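PDB 1L1L: ribonucleoside triphosphate reductase from Lactobacillus leichmannii, which catalyses the adenosylcobalamin-dependent reduction of ribonucleoside triphosphates to 2'-deoxyribonucleoside triphosphates, as a monomeric class II ribonucleotide reductase. Local coordinates for residues S358-R371 and G658-F670. Sequence-based numbering, arbitrary orientation.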
ATOM      1  N   SER A 358       1.655 -13.762 -21.987  1.00 35.52           N
ATOM      2  CA  SER A 358       1.253 -13.165 -23.260  1.00 36.74           C
ATOM      3  C   SER A 358       0.571 -14.147 -24.200  1.00 37.08           C
ATOM      4  O   SER A 358      -0.206 -13.746 -25.061  1.00 37.67           O
ATOM      5  CB  SER A 358       2.467 -12.534 -23.951  1.00 36.62           C
ATOM      6  OG  SER A 358       3.017 -11.511 -23.134  1.00 35.62           O
ATOM      7  N   ALA A 359       0.857 -15.432 -24.027  1.00 37.63           N
ATOM      8  CA  ALA A 359       0.260 -16.470 -24.859  1.00 38.46           C
ATOM      9  C   ALA A 359      -1.205 -16.690 -24.486  1.00 39.28           C
ATOM     10  O   ALA A 359      -1.992 -17.200 -25.286  1.00 39.90           O
ATOM     11  CB  ALA A 359       1.036 -17.766 -24.700  1.00 38.26           C
ATOM     12  N   PHE A 360      -1.564 -16.297 -23.266  1.00 39.57           N
ATOM     13  CA  PHE A 360      -2.928 -16.448 -22.764  1.00 40.64           C
ATOM     14  C   PHE A 360      -3.934 -15.601 -23.545  1.00 41.40           C
ATOM     15  O   PHE A 360      -3.652 -14.464 -23.916  1.00 42.23           O
ATOM     16  CB  PHE A 360      -2.975 -16.058 -21.281  1.00 39.57           C
ATOM     17  CG  PHE A 360      -4.317 -16.229 -20.649  1.00 38.87           C
ATOM     18  CD1 PHE A 360      -4.826 -17.502 -20.398  1.00 38.90           C
ATOM     19  CD2 PHE A 360      -5.071 -15.120 -20.282  1.00 38.50           C
ATOM     20  CE1 PHE A 360      -6.073 -17.668 -19.782  1.00 39.33           C
ATOM     21  CE2 PHE A 360      -6.316 -15.271 -19.667  1.00 38.75           C
ATOM     22  CZ  PHE A 360      -6.820 -16.551 -19.416  1.00 38.75           C
ATOM     23  N   SER A 361      -5.116 -16.158 -23.785  1.00 43.20           N
ATOM     24  CA  SER A 361      -6.150 -15.434 -24.516  1.00 44.35           C
ATOM     25  C   SER A 361      -7.551 -15.728 -23.977  1.00 44.30           C
ATOM     26  O   SER A 361      -8.547 -15.228 -24.514  1.00 44.97           O
ATOM     27  CB  SER A 361      -6.083 -15.782 -26.006  1.00 45.74           C
ATOM     28  OG  SER A 361      -6.297 -17.169 -26.210  1.00 48.24           O
ATOM     29  N   GLY A 362      -7.618 -16.527 -22.910  1.00 43.46           N
ATOM     30  CA  GLY A 362      -8.895 -16.870 -22.307  1.00 41.60           C
ATOM     31  C   GLY A 362      -9.492 -15.751 -21.472  1.00 40.58           C
ATOM     32  O   GLY A 362      -9.866 -15.951 -20.318  1.00 40.23           O
ATOM     33  N   TYR A 363      -9.596 -14.570 -22.069  1.00 39.18           N
ATOM     34  CA  TYR A 363     -10.135 -13.398 -21.388  1.00 38.30           C
ATOM     35  C   TYR A 363     -11.657 -13.342 -21.324  1.00 37.31           C
ATOM     36  O   TYR A 363     -12.228 -12.522 -20.610  1.00 36.69           O
ATOM     37  CB  TYR A 363      -9.599 -12.133 -22.063  1.00 37.38           C
ATOM     38  CG  TYR A 363      -8.129 -11.922 -21.813  1.00 38.23           C
ATOM     39  CD1 TYR A 363      -7.668 -11.531 -20.553  1.00 38.13           C
ATOM     40  CD2 TYR A 363      -7.189 -12.155 -22.816  1.00 38.50           C
ATOM     41  CE1 TYR A 363      -6.307 -11.381 -20.300  1.00 38.08           C
ATOM     42  CE2 TYR A 363      -5.827 -12.008 -22.572  1.00 38.62           C
ATOM     43  CZ  TYR A 363      -5.393 -11.623 -21.315  1.00 38.66           C
ATOM     44  OH  TYR A 363      -4.043 -11.501 -21.069  1.00 39.44           O
ATOM     45  N   GLN A 364     -12.316 -14.217 -22.069  1.00 37.22           N
ATOM     46  CA  GLN A 364     -13.768 -14.236 -22.092  1.00 36.55           C
ATOM     47  C   GLN A 364     -14.392 -14.328 -20.686  1.00 35.97           C
ATOM     48  O   GLN A 364     -15.178 -13.464 -20.281  1.00 35.19           O
ATOM     49  CB  GLN A 364     -14.223 -15.395 -22.981  1.00 38.58           C
ATOM     50  CG  GLN A 364     -15.712 -15.477 -23.215  1.00 40.83           C
ATOM     51  CD  GLN A 364     -16.048 -16.463 -24.320  1.00 41.95           C
ATOM     52  OE1 GLN A 364     -15.926 -16.147 -25.507  1.00 42.91           O
ATOM     53  NE2 GLN A 364     -16.454 -17.670 -23.937  1.00 42.19           N
ATOM     54  N   PRO A 365     -14.050 -15.374 -19.919  1.00 34.61           N
ATOM     55  CA  PRO A 365     -14.644 -15.462 -18.582  1.00 34.40           C
ATOM     56  C   PRO A 365     -14.113 -14.383 -17.627  1.00 33.36           C
ATOM     57  O   PRO A 365     -14.828 -13.906 -16.749  1.00 33.54           O
ATOM     58  CB  PRO A 365     -14.291 -16.884 -18.150  1.00 34.43           C
ATOM     59  CG  PRO A 365     -12.981 -17.124 -18.828  1.00 35.09           C
ATOM     60  CD  PRO A 365     -13.196 -16.541 -20.202  1.00 34.65           C
ATOM     61  N   ILE A 366     -12.858 -13.988 -17.810  1.00 32.38           N
ATOM     62  CA  ILE A 366     -12.270 -12.951 -16.967  1.00 31.18           C
ATOM     63  C   ILE A 366     -13.034 -11.645 -17.153  1.00 30.91           C
ATOM     64  O   ILE A 366     -13.333 -10.934 -16.189  1.00 30.74           O
ATOM     65  CB  ILE A 366     -10.781 -12.742 -17.325  1.00 31.48           C
ATOM     66  CG1 ILE A 366      -9.975 -13.952 -16.846  1.00 31.59           C
ATOM     67  CG2 ILE A 366     -10.257 -11.436 -16.705  1.00 31.43           C
ATOM     68  CD1 ILE A 366      -8.520 -13.933 -17.264  1.00 33.07           C
ATOM     69  N   ALA A 367     -13.352 -11.336 -18.403  1.00 31.03           N
ATOM     70  CA  ALA A 367     -14.085 -10.124 -18.736  1.00 31.12           C
ATOM     71  C   ALA A 367     -15.482 -10.163 -18.138  1.00 31.07           C
ATOM     72  O   ALA A 367     -16.006  -9.138 -17.709  1.00 31.67           O
ATOM     73  CB  ALA A 367     -14.169  -9.961 -20.251  1.00 32.21           C
ATOM     74  N   ALA A 368     -16.088 -11.348 -18.110  1.00 30.83           N
ATOM     75  CA  ALA A 368     -17.433 -11.487 -17.558  1.00 30.09           C
ATOM     76  C   ALA A 368     -17.388 -11.152 -16.070  1.00 29.56           C
ATOM     77  O   ALA A 368     -18.254 -10.434 -15.557  1.00 30.48           O
ATOM     78  CB  ALA A 368     -17.952 -12.916 -17.772  1.00 30.70           C
ATOM     79  N   GLY A 369     -16.374 -11.669 -15.382  1.00 29.43           N
ATOM     80  CA  GLY A 369     -16.228 -11.384 -13.962  1.00 28.67           C
ATOM     81  C   GLY A 369     -16.043  -9.888 -13.730  1.00 28.58           C
ATOM     82  O   GLY A 369     -16.729  -9.278 -12.911  1.00 27.56           O
ATOM     83  N   ILE A 370     -15.120  -9.292 -14.482  1.00 29.08           N
ATOM     84  CA  ILE A 370     -14.817  -7.872 -14.353  1.00 29.38           C
ATOM     85  C   ILE A 370     -16.047  -6.993 -14.550  1.00 29.70           C
ATOM     86  O   ILE A 370     -16.242  -6.021 -13.824  1.00 28.78           O
ATOM     87  CB  ILE A 370     -13.704  -7.461 -15.356  1.00 29.48           C
ATOM     88  CG1 ILE A 370     -12.378  -8.108 -14.947  1.00 29.93           C
ATOM     89  CG2 ILE A 370     -13.570  -5.944 -15.409  1.00 29.71           C
ATOM     90  CD1 ILE A 370     -11.268  -7.939 -15.978  1.00 30.27           C
ATOM     91  N   ARG A 371     -16.887  -7.338 -15.524  1.00 31.44           N
ATOM     92  CA  ARG A 371     -18.088  -6.547 -15.791  1.00 32.74           C
ATOM     93  C   ARG A 371     -19.081  -6.606 -14.636  1.00 32.79           C
ATOM     94  O   ARG A 371     -19.967  -5.764 -14.522  1.00 33.51           O
ATOM     95  CB  ARG A 371     -18.760  -7.026 -17.081  1.00 33.72           C
ATOM     96  CG  ARG A 371     -17.848  -6.954 -18.287  1.00 36.72           C
ATOM     97  CD  ARG A 371     -18.524  -7.480 -19.538  1.00 38.26           C
ATOM     98  NE  ARG A 371     -19.664  -6.660 -19.927  1.00 40.40           N
ATOM     99  CZ  ARG A 371     -20.309  -6.792 -21.083  1.00 42.25           C
ATOM    100  NH1 ARG A 371     -19.918  -7.712 -21.956  1.00 42.65           N
ATOM    101  NH2 ARG A 371     -21.342  -6.005 -21.369  1.00 43.18           N
ATOM    102  N   GLY A 658     -18.513  -2.110 -21.515  1.00 39.19           N
ATOM    103  CA  GLY A 658     -18.191  -3.463 -21.088  1.00 39.71           C
ATOM    104  C   GLY A 658     -17.881  -4.409 -22.235  1.00 40.17           C
ATOM    105  O   GLY A 658     -17.171  -5.401 -22.065  1.00 39.29           O
ATOM    106  N   ASP A 659     -18.423  -4.093 -23.405  1.00 40.90           N
ATOM    107  CA  ASP A 659     -18.226  -4.901 -24.601  1.00 41.57           C
ATOM    108  C   ASP A 659     -16.807  -4.782 -25.111  1.00 40.17           C
ATOM    109  O   ASP A 659     -16.412  -5.503 -26.025  1.00 40.77           O
ATOM    110  CB  ASP A 659     -19.184  -4.445 -25.702  1.00 44.72           C
ATOM    111  CG  ASP A 659     -20.630  -4.556 -25.288  1.00 47.72           C
ATOM    112  OD1 ASP A 659     -21.143  -5.697 -25.217  1.00 50.49           O
ATOM    113  OD2 ASP A 659     -21.253  -3.502 -25.020  1.00 50.69           O
ATOM    114  N   GLN A 660     -16.035  -3.874 -24.517  1.00 37.89           N
ATOM    115  CA  GLN A 660     -14.664  -3.653 -24.944  1.00 35.87           C
ATOM    116  C   GLN A 660     -13.601  -4.218 -24.015  1.00 34.44           C
ATOM    117  O   GLN A 660     -12.439  -4.285 -24.387  1.00 34.01           O
ATOM    118  CB  GLN A 660     -14.408  -2.159 -25.116  1.00 35.51           C
ATOM    119  CG  GLN A 660     -15.238  -1.482 -26.180  1.00 35.05           C
ATOM    120  CD  GLN A 660     -14.974   0.009 -26.214  1.00 35.39           C
ATOM    121  OE1 GLN A 660     -13.833   0.441 -26.341  1.00 35.41           O
ATOM    122  NE2 GLN A 660     -16.030   0.802 -26.094  1.00 36.11           N
ATOM    123  N   VAL A 661     -13.997  -4.621 -22.812  1.00 33.74           N
ATOM    124  CA  VAL A 661     -13.053  -5.154 -21.833  1.00 32.69           C
ATOM    125  C   VAL A 661     -12.209  -6.335 -22.320  1.00 32.48           C
ATOM    126  O   VAL A 661     -10.981  -6.309 -22.208  1.00 31.45           O
ATOM    127  CB  VAL A 661     -13.783  -5.565 -20.522  1.00 32.72           C
ATOM    128  CG1 VAL A 661     -12.788  -6.149 -19.522  1.00 31.59           C
ATOM    129  CG2 VAL A 661     -14.491  -4.352 -19.926  1.00 32.47           C
ATOM    130  N   GLU A 662     -12.854  -7.368 -22.856  1.00 32.02           N
ATOM    131  CA  GLU A 662     -12.117  -8.536 -23.326  1.00 32.62           C
ATOM    132  C   GLU A 662     -11.184  -8.156 -24.470  1.00 31.45           C
ATOM    133  O   GLU A 662     -10.048  -8.613 -24.526  1.00 30.61           O
ATOM    134  CB  GLU A 662     -13.072  -9.640 -23.808  1.00 34.69           C
ATOM    135  CG  GLU A 662     -12.405 -11.021 -23.837  1.00 37.99           C
ATOM    136  CD  GLU A 662     -12.915 -11.922 -24.941  1.00 40.38           C
ATOM    137  OE1 GLU A 662     -14.145 -12.147 -25.023  1.00 40.59           O
ATOM    138  OE2 GLU A 662     -12.076 -12.418 -25.727  1.00 42.69           O
ATOM    139  N   SER A 663     -11.681  -7.306 -25.365  1.00 31.28           N
ATOM    140  CA  SER A 663     -10.928  -6.847 -26.535  1.00 31.42           C
ATOM    141  C   SER A 663      -9.652  -6.097 -26.164  1.00 30.61           C
ATOM    142  O   SER A 663      -8.582  -6.341 -26.727  1.00 29.93           O
ATOM    143  CB  SER A 663     -11.794  -5.914 -27.392  1.00 33.14           C
ATOM    144  OG  SER A 663     -13.073  -6.463 -27.644  1.00 36.90           O
ATOM    145  N   LEU A 664      -9.774  -5.166 -25.223  1.00 29.41           N
ATOM    146  CA  LEU A 664      -8.622  -4.387 -24.806  1.00 29.72           C
ATOM    147  C   LEU A 664      -7.622  -5.221 -24.021  1.00 29.01           C
ATOM    148  O   LEU A 664      -6.416  -5.030 -24.156  1.00 29.67           O
ATOM    149  CB  LEU A 664      -9.078  -3.160 -24.007  1.00 29.19           C
ATOM    150  CG  LEU A 664      -9.730  -2.119 -24.930  1.00 30.13           C
ATOM    151  CD1 LEU A 664     -10.593  -1.146 -24.130  1.00 29.79           C
ATOM    152  CD2 LEU A 664      -8.638  -1.390 -25.708  1.00 30.78           C
ATOM    153  N   LEU A 665      -8.104  -6.144 -23.194  1.00 29.83           N
ATOM    154  CA  LEU A 665      -7.188  -6.994 -22.448  1.00 29.19           C
ATOM    155  C   LEU A 665      -6.344  -7.792 -23.450  1.00 29.43           C
ATOM    156  O   LEU A 665      -5.128  -7.954 -23.284  1.00 26.96           O
ATOM    157  CB  LEU A 665      -7.960  -7.952 -21.525  1.00 29.54           C
ATOM    158  CG  LEU A 665      -8.579  -7.288 -20.287  1.00 29.53           C
ATOM    159  CD1 LEU A 665      -9.596  -8.216 -19.618  1.00 30.05           C
ATOM    160  CD2 LEU A 665      -7.450  -6.902 -19.323  1.00 29.72           C
ATOM    161  N   ARG A 666      -6.989  -8.285 -24.505  1.00 30.06           N
ATOM    162  CA  ARG A 666      -6.257  -9.045 -25.510  1.00 31.29           C
ATOM    163  C   ARG A 666      -5.292  -8.125 -26.249  1.00 30.90           C
ATOM    164  O   ARG A 666      -4.124  -8.461 -26.455  1.00 31.21           O
ATOM    165  CB  ARG A 666      -7.220  -9.697 -26.510  1.00 34.09           C
ATOM    166  CG  ARG A 666      -8.143 -10.748 -25.900  1.00 37.35           C
ATOM    167  CD  ARG A 666      -8.649 -11.724 -26.962  1.00 40.89           C
ATOM    168  NE  ARG A 666      -9.160 -11.038 -28.148  1.00 44.24           N
ATOM    169  CZ  ARG A 666     -10.312 -10.374 -28.195  1.00 45.93           C
ATOM    170  NH1 ARG A 666     -11.085 -10.303 -27.120  1.00 47.96           N
ATOM    171  NH2 ARG A 666     -10.687  -9.771 -29.316  1.00 47.08           N
ATOM    172  N   GLN A 667      -5.774  -6.952 -26.633  1.00 30.65           N
ATOM    173  CA  GLN A 667      -4.930  -6.020 -27.371  1.00 30.69           C
ATOM    174  C   GLN A 667      -3.611  -5.700 -26.686  1.00 30.16           C
ATOM    175  O   GLN A 667      -2.574  -5.638 -27.339  1.00 30.39           O
ATOM    176  CB  GLN A 667      -5.674  -4.711 -27.649  1.00 31.15           C
ATOM    177  CG  GLN A 667      -4.956  -3.851 -28.680  1.00 32.79           C
ATOM    178  CD  GLN A 667      -5.634  -2.526 -28.939  1.00 34.70           C
ATOM    179  OE1 GLN A 667      -6.864  -2.416 -28.882  1.00 36.20           O
ATOM    180  NE2 GLN A 667      -4.833  -1.506 -29.250  1.00 33.80           N
ATOM    181  N   TYR A 668      -3.639  -5.500 -25.373  1.00 29.55           N
ATOM    182  CA  TYR A 668      -2.420  -5.157 -24.655  1.00 28.50           C
ATOM    183  C   TYR A 668      -1.702  -6.310 -23.954  1.00 28.67           C
ATOM    184  O   TYR A 668      -0.890  -6.083 -23.054  1.00 27.60           O
ATOM    185  CB  TYR A 668      -2.715  -4.036 -23.652  1.00 29.65           C
ATOM    186  CG  TYR A 668      -3.047  -2.715 -24.318  1.00 29.13           C
ATOM    187  CD1 TYR A 668      -4.354  -2.396 -24.684  1.00 29.59           C
ATOM    188  CD2 TYR A 668      -2.043  -1.794 -24.608  1.00 30.00           C
ATOM    189  CE1 TYR A 668      -4.653  -1.185 -25.330  1.00 29.46           C
ATOM    190  CE2 TYR A 668      -2.326  -0.591 -25.247  1.00 29.86           C
ATOM    191  CZ  TYR A 668      -3.626  -0.292 -25.605  1.00 29.71           C
ATOM    192  OH  TYR A 668      -3.884   0.902 -26.233  1.00 31.24           O
ATOM    193  N   ARG A 669      -1.971  -7.539 -24.391  1.00 28.89           N
ATOM    194  CA  ARG A 669      -1.354  -8.709 -23.780  1.00 29.40           C
ATOM    195  C   ARG A 669       0.166  -8.725 -23.888  1.00 29.84           C
ATOM    196  O   ARG A 669       0.833  -9.502 -23.195  1.00 29.83           O
ATOM    197  CB  ARG A 669      -1.949 -10.004 -24.369  1.00 29.55           C
ATOM    198  CG  ARG A 669      -1.667 -10.247 -25.844  1.00 29.86           C
ATOM    199  CD  ARG A 669      -2.456 -11.450 -26.359  1.00 29.82           C
ATOM    200  NE  ARG A 669      -2.080 -11.809 -27.724  1.00 30.94           N
ATOM    201  CZ  ARG A 669      -2.375 -11.086 -28.801  1.00 31.57           C
ATOM    202  NH1 ARG A 669      -3.061  -9.955 -28.684  1.00 31.36           N
ATOM    203  NH2 ARG A 669      -1.964 -11.482 -30.001  1.00 31.45           N
ATOM    204  N   PHE A 670       0.729  -7.873 -24.738  1.00 30.18           N
ATOM    205  CA  PHE A 670       2.183  -7.843 -24.875  1.00 31.40           C
ATOM    206  C   PHE A 670       2.819  -6.652 -24.153  1.00 32.02           C
ATOM    207  O   PHE A 670       4.047  -6.480 -24.183  1.00 32.61           O
ATOM    208  CB  PHE A 670       2.585  -7.806 -26.358  1.00 31.26           C
ATOM    209  CG  PHE A 670       2.075  -8.972 -27.164  1.00 31.87           C
ATOM    210  CD1 PHE A 670       1.081  -8.789 -28.121  1.00 31.40           C
ATOM    211  CD2 PHE A 670       2.595 -10.254 -26.970  1.00 31.63           C
ATOM    212  CE1 PHE A 670       0.610  -9.865 -28.876  1.00 32.65           C
ATOM    213  CE2 PHE A 670       2.132 -11.332 -27.713  1.00 31.45           C
ATOM    214  CZ  PHE A 670       1.139 -11.142 -28.670  1.00 31.92           C
TER
HETATM  215  O   HOH W   1      -0.833 -14.378 -27.581  1.00 42.59           O
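Two helices on the outer side of the reductase alpha/beta barrel pack here, 363-371 on 661-667. The axes of these short segments approach to 9.0 Å, with 127° between their N-to-C directions. The Y363 ring lies between F360 on one face and L665 on the other. L665 CB makes a CH-pi contact, 4.0 Å from the Y363 ring centroid. Further along, L665 CD1 and I370 CD1 meet tip to tip at 4.0 Å. A367 CB sits 3.7 Å from E662 CB. V661 CG1, anti to the backbone N (chi1 179°), is directed at A367 and I370. I378 of strand 377-380 and L677 of strand 674-679 continue this apolar layer, and L665 also rests on T675.

The E662 chain bends at chi2 (-147°). Its CG packs on Y363 CB at 3.5 Å and its carboxylate lies beside Q364. E662 OE2 forms a salt bridge with R666 NH1 (2.7 Å). At one end the R371 guanidinium lays a face over G658 O; its ion pair with D659 is long. At the other end S358 OG donates to R669 O (3.0 Å). A water links S358 O to R669 NE, R669 NH1 bonds R666 O (2.9 Å), and D498 and E500 pair with NH2; together they limit the guanidinium's rotation. Each helix is the crossover of a beta-alpha-beta unit, and the two units meet where strands 377-380 and 674-679 run antiparallel in the ten-stranded barrel of this reductase.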